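Local coordinates for coelenterazine-binding protein with bound coelenterazine (Renilla muelleri, PDB 2HPS) that binds coelenterazine, the luciferin of Renilla bioluminescence, and probably lets it react with luciferase and oxygen only when calcium is bound, at residues R63-Q67 / L68-P72; V74-V78 / E79-V83. All blocks are in the same frame, centred on the assembly; numbering follows the deposited sequence.

How the interactions relate
Read from the N terminus, the chain first comes down helix 51-68 and leaves it at interaction 1, where 63-67 and 68-72 meet round the C-terminal end of that helix. A short loop leads to strand 75-77, and interaction 2 (74-78 with 79-83) then starts helix 78-91. Each contact is local: the first rounds the end of a helix, the second caps the start of one. They run in series, neither nesting nor crossing, with centres about 10 Å apart. They do touch: CG1 of Ile76 lies 3.7 Å from Leu70 CD2, and CD1 of the same isoleucine packs on the carbonyl oxygens of Leu68 and Gly69. Together they tie the end of one helix to the start of the next within the second EF-hand.

Interaction 1: residues R63-Q67 / L68-P72; sequences RVADQ and LGLAP
Leu68 reaches back to Val64 with both its backbone and its side chain. Its N-H bonds to Val64 O at 3.0 Å, an ordinary i to i+4 helical bond, while its side chain lies alongside the valine and points the same way, CD1 3.9 Å from Val64 CG1. That methyl of the valine stands anti to its own backbone N (chi1 178°), which turns it toward the leucine. The leucine's CG also rests 3.4 Å from Val64 O. With an alanine in place of Leu68, the methyl CG1 of Val64 would probably lose its neighbour and Tyr36, Arg19 and Met20 part of their cover. Gly69 then breaks the helix with a positive phi of 81°, at which a CB would be jammed against the preceding carbonyl oxygen. Its N-H goes to Asp66 O at 3.2 Å, arriving from above the carbonyl plane. Leu70 completes the Schellman motif: its N-H bonds to Ala65 O at 2.8 Å, five residues back, so the carbonyls of the last turn are used by a chain already leaving it. Its CB sits 4.0 Å from Ala65 CB, an apolar touch beside that bond. Leu70 is also the centre of an inverse gamma turn, closed by a weak bond from Ala71 N to Gly69 O. Around this end, Tyr36 of helix 33-47 lies against Val64, Ala65 and Leu68, and Arg33 pairs with Asp66 and the Leu70 carbonyl; helix 6-21 packs on Val64 and Leu68, and Asn84 of helix 78-91 bonds to Leu68 O.

Interaction 2: residues V74-V78 / E79-V83; sequences VRISV and EEAAV
Ser77 and Glu80 meet at the first turn of helix 78-91, where the serine is the N-cap. Its OG, held between the backbone N and the carbonyl carbon (chi1 70°), curls over the helix start and accepts the Glu80 N-H at 2.9 Å, with 154° at the hydrogen. That supplies an acceptor for an amide with no preceding helical turn to receive it. The carbonyl of Ser77 takes the next one, Ala81 N at 3.1 Å in a nearly straight bond, and Val78 O accepts from Ala82 N at 2.9 Å. The glutamate answers through water. One molecule accepts from Ser77 N and donates to Glu80 OE1, 2.6 Å away, so serine and glutamate hold each other in a water-bridged counterpart of the capping box. A carboxylate here would probably also be favoured by the positive end of the helix dipole. Beside this polar pair, Ile76 crosses the glutamate at about a right angle, CG2 3.7 Å from Glu80 OE2, and its CD1 touches Ala81 CB at 3.9 Å. Ile76 bonds through its backbone to Ile31 of strand 30-32, and Val78, already in the helix, to Gly29, while Met20 covers Ala81. Strand 75-77 and helix segment 79-83, whose axes lie 83° apart, form the second half of an EF-hand, the strand joined to 30-32 of the first as in paired EF-hand loops.

Interaction 1: residues R63-Q67 / L68-P72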
# COMPACT_ATOMS: atom_id res chain seq x y z
N ARG A 63 -11.21 8.08 -1.43
CA ARG A 63 -11.67 7.54 -2.70
C ARG A 63 -11.49 6.02 -2.75
O ARG A 63 -12.39 5.27 -3.14
CB ARG A 63 -10.94 8.22 -3.86
CG ARG A 63 -11.59 7.92 -5.24
CD ARG A 63 -10.79 8.61 -6.37
NE ARG A 63 -9.51 7.94 -6.61
CZ ARG A 63 -9.37 6.84 -7.34
NH1 ARG A 63 -10.43 6.27 -7.91
NH2 ARG A 63 -8.17 6.29 -7.48
N VAL A 64 -10.30 5.58 -2.35
CA VAL A 64 -9.98 4.15 -2.23
C VAL A 64 -10.82 3.49 -1.12
O VAL A 64 -11.34 2.41 -1.32
CB VAL A 64 -8.45 3.93 -2.08
CG1 VAL A 64 -8.11 2.45 -1.90
CG2 VAL A 64 -7.73 4.49 -3.32
N ALA A 65 -11.00 4.18 0.01
CA ALA A 65 -11.86 3.64 1.10
C ALA A 65 -13.25 3.27 0.58
O ALA A 65 -13.82 2.23 0.95
CB ALA A 65 -11.97 4.64 2.26
N ASP A 66 -13.79 4.10 -0.31
CA ASP A 66 -15.10 3.80 -0.92
C ASP A 66 -15.08 2.47 -1.67
O ASP A 66 -15.99 1.65 -1.54
CB ASP A 66 -15.54 4.92 -1.86
CG ASP A 66 -15.89 6.22 -1.12
OD1 ASP A 66 -16.10 6.21 0.11
OD2 ASP A 66 -15.91 7.28 -1.79
N GLN A 67 -14.02 2.24 -2.43
CA GLN A 67 -13.86 0.98 -3.15
C GLN A 67 -13.71 -0.22 -2.20
O GLN A 67 -14.16 -1.33 -2.50
CB GLN A 67 -12.65 1.07 -4.07
CG GLN A 67 -12.70 2.27 -5.04
CD GLN A 67 -11.48 2.35 -5.96
OE1 GLN A 67 -11.54 2.93 -7.06
NE2 GLN A 67 -10.38 1.76 -5.53
N LEU A 68 -13.06 0.02 -1.06
CA LEU A 68 -12.80 -1.05 -0.09
C LEU A 68 -14.04 -1.38 0.74
O LEU A 68 -14.04 -2.34 1.51
CB LEU A 68 -11.63 -0.68 0.82
CG LEU A 68 -10.30 -0.49 0.07
CD1 LEU A 68 -9.20 0.03 1.01
CD2 LEU A 68 -9.89 -1.79 -0.63
N GLY A 69 -15.11 -0.60 0.57
CA GLY A 69 -16.32 -0.78 1.37
C GLY A 69 -16.21 -0.14 2.74
O GLY A 69 -17.00 -0.47 3.65
N LEU A 70 -15.25 0.76 2.91
CA LEU A 70 -15.06 1.46 4.18
C LEU A 70 -15.91 2.72 4.20
O LEU A 70 -15.39 3.84 4.26
CB LEU A 70 -13.59 1.77 4.44
CG LEU A 70 -12.65 0.57 4.49
CD1 LEU A 70 -11.25 1.07 4.81
CD2 LEU A 70 -13.14 -0.43 5.54
N ALA A 71 -17.23 2.51 4.14
CA ALA A 71 -18.22 3.57 4.13
C ALA A 71 -18.26 4.27 5.49
O ALA A 71 -17.89 3.68 6.50
CB ALA A 71 -19.60 3.01 3.77
N PRO A 72 -18.68 5.56 5.52
CA PRO A 72 -18.80 6.24 6.81
C PRO A 72 -19.64 5.42 7.80
O PRO A 72 -20.68 4.85 7.42
CB PRO A 72 -19.51 7.55 6.46
CG PRO A 72 -19.15 7.80 5.05
CD PRO A 72 -19.03 6.45 4.39

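Interaction 2: residues V74-V78 / E79-V83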
# COMPACT_ATOMS: atom_id res chain seq x y z
N VAL A 74 -19.35 2.48 9.13
CA VAL A 74 -19.30 1.01 9.13
C VAL A 74 -17.95 0.51 9.66
O VAL A 74 -16.94 1.23 9.65
CB VAL A 74 -19.65 0.35 7.76
CG1 VAL A 74 -20.90 0.97 7.15
CG2 VAL A 74 -18.48 0.40 6.78
N ARG A 75 -17.98 -0.73 10.13
CA ARG A 75 -16.81 -1.41 10.63
C ARG A 75 -16.93 -2.76 9.97
O ARG A 75 -17.95 -3.42 10.12
CB ARG A 75 -16.93 -1.51 12.16
CG ARG A 75 -15.92 -2.38 12.84
CD ARG A 75 -16.04 -2.21 14.35
NE ARG A 75 -15.08 -3.04 15.07
CZ ARG A 75 -15.34 -4.26 15.54
NH1 ARG A 75 -16.55 -4.79 15.37
NH2 ARG A 75 -14.39 -4.94 16.18
N ILE A 76 -15.94 -3.14 9.16
CA ILE A 76 -15.97 -4.42 8.46
C ILE A 76 -14.72 -5.22 8.78
O ILE A 76 -13.71 -4.65 9.20
CB ILE A 76 -16.19 -4.29 6.92
CG1 ILE A 76 -15.03 -3.56 6.25
CG2 ILE A 76 -17.52 -3.56 6.61
CD1 ILE A 76 -15.13 -3.58 4.69
N SER A 77 -14.79 -6.54 8.61
CA SER A 77 -13.65 -7.41 8.86
C SER A 77 -12.51 -7.16 7.88
O SER A 77 -12.74 -6.71 6.76
CB SER A 77 -14.05 -8.89 8.79
OG SER A 77 -14.35 -9.29 7.46
N VAL A 78 -11.29 -7.48 8.28
CA VAL A 78 -10.18 -7.41 7.34
C VAL A 78 -10.37 -8.32 6.11
O VAL A 78 -9.99 -7.93 5.01
CB VAL A 78 -8.80 -7.63 8.01
CG1 VAL A 78 -8.57 -6.55 9.07
CG2 VAL A 78 -8.69 -9.05 8.60
N GLU A 79 -10.97 -9.50 6.27
CA GLU A 79 -11.17 -10.35 5.09
C GLU A 79 -12.29 -9.84 4.17
O GLU A 79 -12.18 -9.98 2.95
CB GLU A 79 -11.29 -11.86 5.42
CG GLU A 79 -11.54 -12.83 4.19
CD GLU A 79 -10.42 -12.89 3.10
OE1 GLU A 79 -10.67 -13.54 2.05
OE2 GLU A 79 -9.31 -12.34 3.26
N GLU A 80 -13.33 -9.21 4.74
CA GLU A 80 -14.37 -8.59 3.90
C GLU A 80 -13.78 -7.44 3.07
O GLU A 80 -14.07 -7.33 1.87
CB GLU A 80 -15.55 -8.09 4.73
CG GLU A 80 -16.72 -7.56 3.90
CD GLU A 80 -17.96 -7.24 4.74
OE1 GLU A 80 -18.22 -7.96 5.73
OE2 GLU A 80 -18.68 -6.29 4.40
N ALA A 81 -12.95 -6.62 3.70
CA ALA A 81 -12.25 -5.54 2.98
C ALA A 81 -11.31 -6.11 1.91
O ALA A 81 -11.20 -5.54 0.81
CB ALA A 81 -11.49 -4.65 3.95
N ALA A 82 -10.63 -7.21 2.24
CA ALA A 82 -9.76 -7.89 1.27
C ALA A 82 -10.53 -8.37 0.03
O ALA A 82 -10.10 -8.19 -1.10
CB ALA A 82 -8.98 -9.05 1.93
N VAL A 83 -11.70 -8.97 0.25
CA VAL A 83 -12.55 -9.38 -0.86
C VAL A 83 -12.94 -8.17 -1.73
O VAL A 83 -12.91 -8.24 -2.95
CB VAL A 83 -13.80 -10.15 -0.35
CG1 VAL A 83 -14.81 -10.25 -1.44
CG2 VAL A 83 -13.39 -11.58 0.15
O HOH W 1 -17.39 -7.74 8.22